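Local coordinates for protein putative hydrolase (Bacteroides ovatus, PDB 4HBS) that is of unknown function but, as a five-bladed beta-propeller related to the beta-fructosidase clan, is probably a glycoside hydrolase, at residues 215-220 and 258-263. Sequence-based numbering, arbitrary orientation.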
loop_
_atom_site.group_PDB
_atom_site.type_symbol
_atom_site.label_atom_id
_atom_site.label_comp_id
_atom_site.label_asym_id
_atom_site.label_seq_id
_atom_site.Cartn_x
_atom_site.Cartn_y
_atom_site.Cartn_z
ATOM N N ASP A 215 -17.937 9.564 6.581
ATOM C CA ASP A 215 -18.208 8.351 5.795
ATOM C C ASP A 215 -18.920 8.625 4.461
ATOM O O ASP A 215 -18.895 7.752 3.601
ATOM C CB ASP A 215 -18.993 7.337 6.605
ATOM C CG ASP A 215 -18.196 6.834 7.777
ATOM O OD1 ASP A 215 -18.149 7.540 8.809
ATOM O OD2 ASP A 215 -17.541 5.780 7.639
ATOM N N ASN A 216 -19.513 9.836 4.275
ATOM C CA ASN A 216 -20.175 10.245 3.028
ATOM C C ASN A 216 -19.297 11.262 2.240
ATOM O O ASN A 216 -19.846 12.086 1.508
ATOM C CB ASN A 216 -21.565 10.867 3.322
ATOM C CG ASN A 216 -22.407 10.109 4.341
ATOM O OD1 ASN A 216 -22.896 8.998 4.079
ATOM N ND2 ASN A 216 -22.619 10.701 5.520
ATOM N N PHE A 217 -17.943 11.179 2.368
ATOM C CA PHE A 217 -17.000 12.069 1.667
ATOM C C PHE A 217 -17.205 11.938 0.123
ATOM O O PHE A 217 -17.461 12.938 -0.547
ATOM C CB PHE A 217 -15.550 11.736 2.095
ATOM C CG PHE A 217 -14.496 12.683 1.590
ATOM C CD1 PHE A 217 -14.408 13.973 2.082
ATOM C CD2 PHE A 217 -13.537 12.259 0.683
ATOM C CE1 PHE A 217 -13.427 14.849 1.619
ATOM C CE2 PHE A 217 -12.566 13.138 0.209
ATOM C CZ PHE A 217 -12.515 14.430 0.683
ATOM N N ASN A 218 -17.145 10.702 -0.406
ATOM C CA ASN A 218 -17.434 10.375 -1.820
ATOM C C ASN A 218 -18.398 9.231 -1.901
ATOM O O ASN A 218 -18.534 8.464 -0.946
ATOM C CB ASN A 218 -16.182 9.903 -2.612
ATOM C CG ASN A 218 -14.987 10.789 -2.659
ATOM O OD1 ASN A 218 -15.068 12.012 -2.507
ATOM N ND2 ASN A 218 -13.873 10.200 -3.089
ATOM N N ASP A 219 -18.998 9.054 -3.077
ATOM C CA ASP A 219 -19.767 7.864 -3.437
ATOM C C ASP A 219 -19.213 7.423 -4.812
ATOM O O ASP A 219 -19.895 6.783 -5.598
ATOM C CB ASP A 219 -21.286 8.124 -3.421
ATOM C CG ASP A 219 -21.814 9.082 -4.463
ATOM O OD1 ASP A 219 -21.004 9.865 -5.023
ATOM O OD2 ASP A 219 -23.043 9.076 -4.698
ATOM N N HIS A 220 -17.921 7.724 -5.034
ATOM C CA HIS A 220 -17.212 7.530 -6.278
ATOM C C HIS A 220 -16.853 6.082 -6.494
ATOM O O HIS A 220 -16.378 5.400 -5.584
ATOM C CB HIS A 220 -15.908 8.374 -6.312
ATOM C CG HIS A 220 -16.094 9.863 -6.251
ATOM N ND1 HIS A 220 -17.353 10.452 -6.299
ATOM C CD2 HIS A 220 -15.168 10.842 -6.138
ATOM C CE1 HIS A 220 -17.148 11.755 -6.196
ATOM N NE2 HIS A 220 -15.849 12.034 -6.088
ATOM N N SER A 258 -10.136 19.684 0.770
ATOM C CA SER A 258 -10.346 20.779 -0.201
ATOM C C SER A 258 -11.183 20.332 -1.362
ATOM O O SER A 258 -11.384 19.132 -1.535
ATOM C CB SER A 258 -9.017 21.240 -0.789
ATOM O OG SER A 258 -8.011 21.458 0.173
ATOM N N GLN A 259 -11.580 21.273 -2.231
ATOM C CA GLN A 259 -12.331 20.930 -3.435
ATOM C C GLN A 259 -11.436 20.134 -4.378
ATOM O O GLN A 259 -10.271 20.493 -4.587
ATOM C CB GLN A 259 -12.871 22.187 -4.139
ATOM C CG GLN A 259 -13.568 21.896 -5.470
ATOM C CD GLN A 259 -14.713 22.839 -5.731
ATOM O OE1 GLN A 259 -14.510 24.015 -6.044
ATOM N NE2 GLN A 259 -15.950 22.355 -5.592
ATOM N N TRP A 260 -11.969 19.035 -4.911
ATOM C CA TRP A 260 -11.235 18.190 -5.843
ATOM C C TRP A 260 -11.542 18.612 -7.259
ATOM O O TRP A 260 -12.664 19.043 -7.546
ATOM C CB TRP A 260 -11.610 16.710 -5.661
ATOM C CG TRP A 260 -11.015 16.050 -4.461
ATOM C CD1 TRP A 260 -10.514 16.654 -3.345
ATOM C CD2 TRP A 260 -10.935 14.643 -4.225
ATOM N NE1 TRP A 260 -10.076 15.707 -2.451
ATOM C CE2 TRP A 260 -10.320 14.462 -2.966
ATOM C CE3 TRP A 260 -11.315 13.511 -4.960
ATOM C CZ2 TRP A 260 -10.051 13.195 -2.444
ATOM C CZ3 TRP A 260 -11.052 12.260 -4.438
ATOM C CH2 TRP A 260 -10.467 12.110 -3.176
ATOM N N GLU A 261 -10.541 18.505 -8.141
ATOM C CA GLU A 261 -10.704 18.746 -9.569
ATOM C C GLU A 261 -9.999 17.614 -10.286
ATOM O O GLU A 261 -8.970 17.128 -9.820
ATOM C CB GLU A 261 -10.251 20.131 -10.017
ATOM C CG GLU A 261 -8.882 20.558 -9.550
ATOM C CD GLU A 261 -8.432 21.882 -10.140
ATOM O OE1 GLU A 261 -9.282 22.615 -10.700
ATOM O OE2 GLU A 261 -7.220 22.184 -10.046
ATOM N N TYR A 262 -10.605 17.141 -11.369
ATOM C CA TYR A 262 -10.201 15.950 -12.096
ATOM C C TYR A 262 -9.622 16.286 -13.452
ATOM O O TYR A 262 -10.218 17.063 -14.192
ATOM C CB TYR A 262 -11.443 15.035 -12.256
ATOM C CG TYR A 262 -12.155 14.787 -10.940
ATOM C CD1 TYR A 262 -13.108 15.681 -10.461
ATOM C CD2 TYR A 262 -11.815 13.707 -10.135
ATOM C CE1 TYR A 262 -13.699 15.510 -9.212
ATOM C CE2 TYR A 262 -12.418 13.511 -8.891
ATOM C CZ TYR A 262 -13.375 14.408 -8.441
ATOM O OH TYR A 262 -13.984 14.252 -7.219
ATOM N N TYR A 263 -8.467 15.690 -13.787
ATOM C CA TYR A 263 -7.824 15.866 -15.091
ATOM C C TYR A 263 -8.518 14.880 -16.016
ATOM O O TYR A 263 -8.367 13.660 -15.855
ATOM C CB TYR A 263 -6.314 15.618 -14.971
ATOM C CG TYR A 263 -5.440 16.180 -16.071
ATOM C CD1 TYR A 263 -5.476 17.537 -16.393
ATOM C CD2 TYR A 263 -4.428 15.410 -16.640
ATOM C CE1 TYR A 263 -4.587 18.087 -17.316
ATOM C CE2 TYR A 263 -3.562 15.940 -17.592
ATOM C CZ TYR A 263 -3.625 17.285 -17.911
ATOM O OH TYR A 263 -2.776 17.817 -18.853
#
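Phe217 and Trp260 form an offset edge-to-face pair between two neighbouring blades of a five-bladed beta-propeller. Segment 215-220 runs off strand 210-218, outermost in its four-stranded sheet, while strand 260-265 lies inside the next one. The CA atoms of Asn218 and Trp260 are 10.8 Å apart, a gap that suits large aromatic residues. Phe217 reaches across because its CG is turned away from the backbone N (chi1 -173°), and it sets its rim against the six-membered ring of Trp260, the ring planes 77° apart and CE2 lying 3.7 Å from Trp260 CZ2. The indole suits this place because it offers a broad surface to the phenyl edge while its polar NE1 is satisfied by the carbonyl of Leu256. Trp260 is buried, and most of the surface the segments cover lies at this apolar, tighter end; Leu173 of strand 169-178 touches both side chains. Beside it, the Asn218 side chain crosses the indole near CZ3 and CH2, its amide plane also steeply inclined.

Farther along, the contact thins to a single polar link. His220 and Tyr262 extend toward each other from opposite directions, Tyr262 carrying its hydroxyl at the far end of a long, rigid side chain and His220 an N-H to meet it. Tyr277 stacks on the imidazole, and Asn218 CB sits above one face, offset toward the rim. Replacing His220 with an alanine would probably leave the Tyr262 hydroxyl without this donor and deprive Tyr277 of its stacking partner. The hydrogen bond from His220 NE2 to Tyr262 OH spans 3.1 Å and is bent, with an N-H...O angle of 136° and the oxygen 27° out of the imidazole plane.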